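Local coordinates for McyG protein (Microcystis aeruginosa PCC 7806, PDB 4R0M) that probably activates phenylalanine or a related carboxylic acid as its adenylate and hands it to the attached carrier domain in microcystin synthesis, at residues I484-E489 against I497-K502; V472-Q475 against D480-I483; Q258-I263 against S279-Q284. All blocks are in the same frame, centred on the assembly; numbering follows the deposited sequence.

Contact 1: I484-E489 against I497-K502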
# COMPACT_ATOMS: atom_id res chain seq x y z
N ILE A 484 -19.27 4.47 -13.34
CA ILE A 484 -17.87 4.72 -13.64
C ILE A 484 -17.50 6.15 -13.23
O ILE A 484 -18.12 7.12 -13.67
CB ILE A 484 -17.56 4.46 -15.13
CG1 ILE A 484 -17.47 2.95 -15.38
CG2 ILE A 484 -16.27 5.16 -15.56
CD1 ILE A 484 -17.59 2.54 -16.84
N THR A 485 -16.49 6.26 -12.37
CA THR A 485 -15.95 7.55 -11.98
C THR A 485 -14.52 7.65 -12.49
O THR A 485 -13.79 6.66 -12.53
CB THR A 485 -15.96 7.74 -10.45
OG1 THR A 485 -15.28 6.65 -9.82
CG2 THR A 485 -17.40 7.82 -9.93
N PHE A 486 -14.13 8.86 -12.88
CA PHE A 486 -12.81 9.10 -13.45
C PHE A 486 -12.39 10.55 -13.23
O PHE A 486 -13.20 11.38 -12.79
CB PHE A 486 -12.81 8.76 -14.95
CG PHE A 486 -13.41 9.83 -15.81
CD1 PHE A 486 -14.79 9.98 -15.90
CD2 PHE A 486 -12.60 10.70 -16.54
CE1 PHE A 486 -15.35 10.97 -16.70
CE2 PHE A 486 -13.16 11.69 -17.33
CZ PHE A 486 -14.53 11.83 -17.41
N SER A 487 -11.13 10.85 -13.52
CA SER A 487 -10.65 12.22 -13.53
C SER A 487 -10.13 12.56 -14.92
O SER A 487 -9.42 11.75 -15.53
CB SER A 487 -9.54 12.41 -12.49
OG SER A 487 -9.17 13.77 -12.38
N PRO A 488 -10.49 13.75 -15.45
CA PRO A 488 -10.09 14.14 -16.80
C PRO A 488 -8.61 14.50 -16.90
O PRO A 488 -8.06 15.12 -15.98
CB PRO A 488 -10.96 15.37 -17.10
CG PRO A 488 -11.96 15.46 -15.99
CD PRO A 488 -11.32 14.79 -14.81
N GLU A 489 -7.99 14.12 -18.01
CA GLU A 489 -6.60 14.47 -18.28
C GLU A 489 -6.50 15.84 -18.95
O GLU A 489 -5.41 16.30 -19.29
CB GLU A 489 -5.94 13.39 -19.14
CG GLU A 489 -4.43 13.30 -19.02
CD GLU A 489 -3.86 12.00 -19.55
OE1 GLU A 489 -4.17 11.64 -20.71
OE2 GLU A 489 -3.10 11.34 -18.81
N ILE A 497 -16.08 16.65 -20.90
CA ILE A 497 -17.47 16.27 -21.15
C ILE A 497 -17.51 15.37 -22.39
O ILE A 497 -18.33 14.46 -22.48
CB ILE A 497 -18.38 17.50 -21.37
CG1 ILE A 497 -18.03 18.65 -20.42
CG2 ILE A 497 -19.85 17.09 -21.27
CD1 ILE A 497 -18.41 18.43 -18.96
N LYS A 498 -16.61 15.65 -23.33
CA LYS A 498 -16.49 14.87 -24.57
C LYS A 498 -16.07 13.44 -24.27
O LYS A 498 -16.47 12.51 -24.98
CB LYS A 498 -15.47 15.52 -25.51
CG LYS A 498 -15.79 16.95 -25.92
CD LYS A 498 -14.64 17.57 -26.71
CE LYS A 498 -14.85 19.05 -26.96
NZ LYS A 498 -15.96 19.33 -27.92
N VAL A 499 -15.27 13.26 -23.22
CA VAL A 499 -14.77 11.94 -22.83
C VAL A 499 -15.82 11.06 -22.16
O VAL A 499 -15.73 9.84 -22.23
CB VAL A 499 -13.48 12.02 -21.97
CG1 VAL A 499 -12.30 12.51 -22.80
CG2 VAL A 499 -13.69 12.92 -20.75
N VAL A 500 -16.82 11.69 -21.53
CA VAL A 500 -17.94 10.97 -20.91
C VAL A 500 -18.62 10.08 -21.95
O VAL A 500 -18.81 8.87 -21.73
CB VAL A 500 -18.97 11.94 -20.29
CG1 VAL A 500 -20.20 11.18 -19.80
CG2 VAL A 500 -18.35 12.73 -19.15
N ARG A 501 -18.98 10.67 -23.09
CA ARG A 501 -19.58 9.96 -24.20
C ARG A 501 -18.62 8.89 -24.74
O ARG A 501 -19.02 7.76 -25.03
CB ARG A 501 -19.96 10.94 -25.32
CG ARG A 501 -21.05 10.44 -26.25
CD ARG A 501 -21.26 11.37 -27.44
NE ARG A 501 -21.83 12.67 -27.08
CZ ARG A 501 -23.12 12.89 -26.83
NH1 ARG A 501 -24.00 11.90 -26.88
NH2 ARG A 501 -23.53 14.12 -26.52
N LYS A 502 -17.35 9.26 -24.84
CA LYS A 502 -16.30 8.37 -25.33
C LYS A 502 -16.08 7.17 -24.42
O LYS A 502 -15.72 6.09 -24.89
CB LYS A 502 -15.00 9.16 -25.50
CG LYS A 502 -14.14 8.70 -26.67
CD LYS A 502 -13.20 9.81 -27.13
CE LYS A 502 -13.94 10.92 -27.86
NZ LYS A 502 -13.09 12.11 -28.10

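Contact 2: V472-Q475 against D480-I483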
# COMPACT_ATOMS: atom_id res chain seq x y z
N VAL A 472 -24.15 -0.51 -8.26
CA VAL A 472 -25.18 -0.30 -7.25
C VAL A 472 -26.52 -0.88 -7.72
O VAL A 472 -26.76 -1.01 -8.92
CB VAL A 472 -25.36 1.20 -6.85
CG1 VAL A 472 -24.01 1.86 -6.60
CG2 VAL A 472 -26.15 1.96 -7.90
N PHE A 473 -27.37 -1.24 -6.76
CA PHE A 473 -28.71 -1.72 -7.08
C PHE A 473 -29.71 -0.56 -7.04
O PHE A 473 -29.86 0.11 -6.01
CB PHE A 473 -29.13 -2.84 -6.12
CG PHE A 473 -30.44 -3.47 -6.46
CD1 PHE A 473 -30.56 -4.33 -7.56
CD2 PHE A 473 -31.57 -3.23 -5.68
CE1 PHE A 473 -31.77 -4.92 -7.87
CE2 PHE A 473 -32.79 -3.83 -5.99
CZ PHE A 473 -32.89 -4.67 -7.09
N ASP A 474 -30.38 -0.33 -8.16
CA ASP A 474 -31.40 0.71 -8.25
C ASP A 474 -32.75 0.15 -7.80
O ASP A 474 -33.29 -0.77 -8.43
CB ASP A 474 -31.49 1.27 -9.67
CG ASP A 474 -32.45 2.45 -9.79
OD1 ASP A 474 -32.68 3.15 -8.78
OD2 ASP A 474 -32.98 2.67 -10.90
N GLN A 475 -33.28 0.70 -6.71
CA GLN A 475 -34.52 0.23 -6.11
C GLN A 475 -35.75 0.57 -6.96
O GLN A 475 -36.64 -0.26 -7.14
CB GLN A 475 -34.67 0.79 -4.68
CG GLN A 475 -35.87 0.27 -3.90
CD GLN A 475 -35.82 -1.22 -3.60
OE1 GLN A 475 -34.76 -1.85 -3.64
NE2 GLN A 475 -36.98 -1.80 -3.30
N ASP A 480 -29.61 -3.58 -11.60
CA ASP A 480 -28.24 -3.21 -11.26
C ASP A 480 -27.63 -2.23 -12.25
O ASP A 480 -27.70 -2.43 -13.47
CB ASP A 480 -27.37 -4.46 -11.13
CG ASP A 480 -27.62 -5.22 -9.84
OD1 ASP A 480 -27.47 -4.62 -8.76
OD2 ASP A 480 -27.96 -6.42 -9.92
N LEU A 481 -27.02 -1.17 -11.73
CA LEU A 481 -26.38 -0.15 -12.55
C LEU A 481 -24.86 -0.20 -12.41
O LEU A 481 -24.34 -0.38 -11.31
CB LEU A 481 -26.90 1.25 -12.19
CG LEU A 481 -28.40 1.55 -12.16
CD1 LEU A 481 -28.64 2.96 -11.63
CD2 LEU A 481 -29.06 1.38 -13.53
N LEU A 482 -24.16 -0.04 -13.53
CA LEU A 482 -22.72 0.11 -13.53
C LEU A 482 -22.37 1.59 -13.48
O LEU A 482 -22.82 2.37 -14.33
CB LEU A 482 -22.10 -0.54 -14.77
CG LEU A 482 -20.62 -0.26 -15.07
CD1 LEU A 482 -19.70 -0.93 -14.05
CD2 LEU A 482 -20.26 -0.69 -16.48
N ILE A 483 -21.58 1.98 -12.49
CA ILE A 483 -21.16 3.37 -12.33
C ILE A 483 -19.66 3.49 -12.53
O ILE A 483 -18.88 2.70 -11.98
CB ILE A 483 -21.59 3.97 -10.97
CG1 ILE A 483 -23.12 4.00 -10.84
CG2 ILE A 483 -21.07 5.39 -10.80
CD1 ILE A 483 -23.74 2.71 -10.36

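Contact 3: Q258-I263 against S279-Q284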
# COMPACT_ATOMS: atom_id res chain seq x y z
N GLN A 258 11.65 8.88 -13.65
CA GLN A 258 12.66 9.00 -12.60
C GLN A 258 12.84 7.71 -11.81
O GLN A 258 13.91 7.44 -11.28
CB GLN A 258 12.34 10.16 -11.66
CG GLN A 258 12.88 11.50 -12.12
CD GLN A 258 14.39 11.50 -12.28
OE1 GLN A 258 14.91 11.59 -13.40
NE2 GLN A 258 15.11 11.36 -11.17
N TRP A 259 11.77 6.91 -11.75
CA TRP A 259 11.82 5.58 -11.14
C TRP A 259 12.78 4.69 -11.88
O TRP A 259 13.57 3.99 -11.26
CB TRP A 259 10.42 4.97 -11.11
CG TRP A 259 10.32 3.66 -10.35
CD1 TRP A 259 11.17 3.19 -9.34
CD2 TRP A 259 9.28 2.63 -10.48
NE1 TRP A 259 10.74 1.97 -8.88
CE2 TRP A 259 9.62 1.58 -9.51
CE3 TRP A 259 8.15 2.48 -11.28
CZ2 TRP A 259 8.85 0.44 -9.37
CZ3 TRP A 259 7.38 1.32 -11.12
CH2 TRP A 259 7.72 0.32 -10.19
N LEU A 260 12.71 4.73 -13.21
CA LEU A 260 13.61 3.96 -14.07
C LEU A 260 15.04 4.49 -14.00
O LEU A 260 16.00 3.72 -14.04
CB LEU A 260 13.10 3.99 -15.52
CG LEU A 260 12.17 2.88 -16.04
CD1 LEU A 260 11.12 2.44 -15.03
CD2 LEU A 260 11.52 3.32 -17.34
N GLU A 261 15.16 5.81 -13.89
CA GLU A 261 16.45 6.48 -13.76
C GLU A 261 17.17 6.05 -12.48
O GLU A 261 18.37 5.78 -12.49
CB GLU A 261 16.25 8.00 -13.78
CG GLU A 261 17.51 8.83 -13.53
CD GLU A 261 18.33 9.09 -14.79
OE1 GLU A 261 18.09 8.44 -15.83
OE2 GLU A 261 19.22 9.96 -14.73
N LEU A 262 16.41 5.97 -11.38
CA LEU A 262 16.96 5.62 -10.08
C LEU A 262 17.32 4.13 -9.97
O LEU A 262 18.29 3.78 -9.29
CB LEU A 262 16.02 6.04 -8.96
CG LEU A 262 15.90 7.54 -8.67
CD1 LEU A 262 14.64 7.83 -7.87
CD2 LEU A 262 17.14 8.09 -7.97
N ILE A 263 16.56 3.28 -10.65
CA ILE A 263 16.88 1.85 -10.74
C ILE A 263 18.23 1.67 -11.44
O ILE A 263 19.07 0.89 -10.99
CB ILE A 263 15.78 1.05 -11.46
CG1 ILE A 263 14.50 1.00 -10.61
CG2 ILE A 263 16.25 -0.37 -11.78
CD1 ILE A 263 13.25 0.63 -11.37
N SER A 279 1.10 1.20 -15.30
CA SER A 279 0.36 1.87 -16.36
C SER A 279 0.89 3.28 -16.63
O SER A 279 0.96 3.71 -17.78
CB SER A 279 -1.13 1.91 -16.04
OG SER A 279 -1.87 2.51 -17.09
N LEU A 280 1.26 4.00 -15.57
CA LEU A 280 1.87 5.33 -15.69
C LEU A 280 3.16 5.30 -16.51
O LEU A 280 3.47 6.25 -17.23
CB LEU A 280 2.14 5.95 -14.32
CG LEU A 280 0.98 6.41 -13.43
CD1 LEU A 280 1.51 6.78 -12.05
CD2 LEU A 280 0.24 7.59 -14.05
N ILE A 281 3.91 4.21 -16.38
CA ILE A 281 5.12 3.99 -17.18
C ILE A 281 4.72 3.70 -18.63
O ILE A 281 5.31 4.26 -19.56
CB ILE A 281 5.99 2.84 -16.61
CG1 ILE A 281 6.55 3.21 -15.23
CG2 ILE A 281 7.10 2.45 -17.59
CD1 ILE A 281 7.56 4.34 -15.21
N ASN A 282 3.72 2.84 -18.81
CA ASN A 282 3.17 2.54 -20.14
C ASN A 282 2.72 3.79 -20.90
O ASN A 282 2.82 3.83 -22.12
CB ASN A 282 2.02 1.53 -20.04
CG ASN A 282 2.48 0.17 -19.53
OD1 ASN A 282 3.67 -0.09 -19.38
ND2 ASN A 282 1.52 -0.72 -19.28
N GLN A 283 2.24 4.80 -20.17
CA GLN A 283 1.86 6.09 -20.75
C GLN A 283 3.06 6.82 -21.37
O GLN A 283 2.89 7.67 -22.25
CB GLN A 283 1.21 7.00 -19.70
CG GLN A 283 -0.12 6.49 -19.15
CD GLN A 283 -1.25 6.56 -20.15
OE1 GLN A 283 -1.60 5.55 -20.76
NE2 GLN A 283 -1.81 7.74 -20.34
N GLN A 284 4.26 6.47 -20.91
CA GLN A 284 5.49 7.10 -21.38
C GLN A 284 6.16 6.31 -22.51
O GLN A 284 7.34 6.52 -22.80
CB GLN A 284 6.47 7.27 -20.21
CG GLN A 284 5.92 8.06 -19.02
CD GLN A 284 5.93 9.56 -19.25
OE1 GLN A 284 6.94 10.14 -19.66
NE2 GLN A 284 4.81 10.21 -18.97

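Contact 1: I484-E489 against I497-K502
Phe-486 reaches across from its strand and meets the N-terminal part of helix 498-511 at Val-499 and Val-500, a small apolar contact in which all three residues are buried. The first torsion of Phe-486 (chi1 79°) tucks CG between the backbone N and the carbonyl carbon, and from there the ring extends toward the helix with its far end leading. Its CZ lies 3.6 Å from Val-499 CG2, with Phe-486 CE2 nearly as close to the same methyl. That methyl approaches the ring at a slant. In Val-499 (chi1 -70°) CG2 is the branch set between N and the carbonyl carbon. Val-500 joins in more loosely: its CG2 lies at the ring edge, near the ring plane, 4.3 Å from Phe-486 CE1. No hydrogen bond crosses here. The contact closes the first half of a beta-alpha-beta unit, in which strand 479-486 leads through helix 498-511 into the parallel strand 517-520. Phe-486 also packs on Ile-503 of that helix, and both Phe-486 and Val-500 rest on Val-518 and Pro-520 of the returning strand.

Contact 2: V472-Q475 against D480-I483
Val-472 and Leu-481 face each other as an antiparallel hydrogen-bonded pair. Leu-481 N gives the shorter and straighter bond, 2.8 Å to Val-472 O with 172° at the hydrogen; the return bond from Val-472 N to Leu-481 O is 3.1 Å and more bent at 144°. Val-472 O also receives a CA-H...O contact from Asp-480. These two strands, 468-474 and 479-486, form a beta hairpin at one side of a three-stranded sheet, which strand 517-520 completes beyond 479-486. Apolar contacts line the face of Val-472 and Leu-481. Val-472 CG2 meets Ile-483 CD1 at 3.5 Å, the two side chains crossing at about a right angle, and Phe-543 of helix 536-545 touches both. Toward the turn, Leu-481 CD1 lies 3.8 Å from Asp-474 CB, while the carboxylate of Asp-474 pairs with Arg-477. On the other face the Phe-473 ring and the Asp-480 carboxylate meet with planes 63° apart. Asp-480 OD1 sits at the ring edge, 3.3 Å from Phe-473 CD1, where the slightly positive C-H rim favours an oxygen. With an alanine in place of Asp-480, the Phe-473 ring would probably lose the carboxylate oxygen at its CD1 edge and might turn more freely on that side.

Contact 3: Q258-I263 against S279-Q284
Leu-260 and Ile-281 mark the nearest approach of the two helical backbones, with 9.0 Å between their CA atoms, so the gap is bridged by side chains alone. Ile-281 supplies everything from its side, reaching between Trp-259 and Leu-260. Its first torsion (chi1 -65°) sets CG1 beside the backbone N and anti to the carbonyl carbon, which brings the longer branch, CG1 and CD1, up to Trp-259 and Leu-260. The end of that branch, Ile-281 CD1, meets Leu-260 CD1 methyl to methyl at 4.0 Å, the two side chains slanting across each other. One carbon further back, Ile-281 CG1 comes within 4.3 Å of Trp-259 CE3, approaching the six-membered part of the indole obliquely. Both contacts are light, and no polar bond crosses between the segments.

The indole has further partners. Ile-263 CD1, one helical turn on, covers one face from 3.7 Å above the plane, offset toward the rim, and the buried NE1 of Trp-259 is satisfied by Ser-271 OG. That bond probably limits how far the ring can swing, consistent with its six-membered side lying toward Ile-281. The Trp-221 ring meets it as well, with the planes at about 50°.

The contact joins two helices of the large N-terminal subdomain of the adenylation domain. Strand 270-273 lies between them in the chain and sits between strands 217-220 and 300-303 in the mixed sheet. Trp-259 packs on Leu-219 of strand 217-220 and on Val-252 of helix 249-254, while helix 310-320 borders the pair through Leu-320 against Leu-260 and Phe-316 against Ile-281.

In the fold
Contacts 1 and 2 share strand 479-486 and its three-stranded sheet: contact 2 pairs the start of the strand with its hairpin partner, contact 1 packs its end on the following helix, and their centres are 19 Å apart. Contact 3 belongs to the AMP-binding part of the chain, with its centre 25 Å from that of contact 1 and 37 Å from that of contact 2. The two regions come near each other where Glu-489 OE2 lies 4.1 Å from Gln-283 NE2, a packing distance. Contact 3 does not touch the bound phenylalanyl-adenylate: the side chain of Trp-259 is about 11 Å from it.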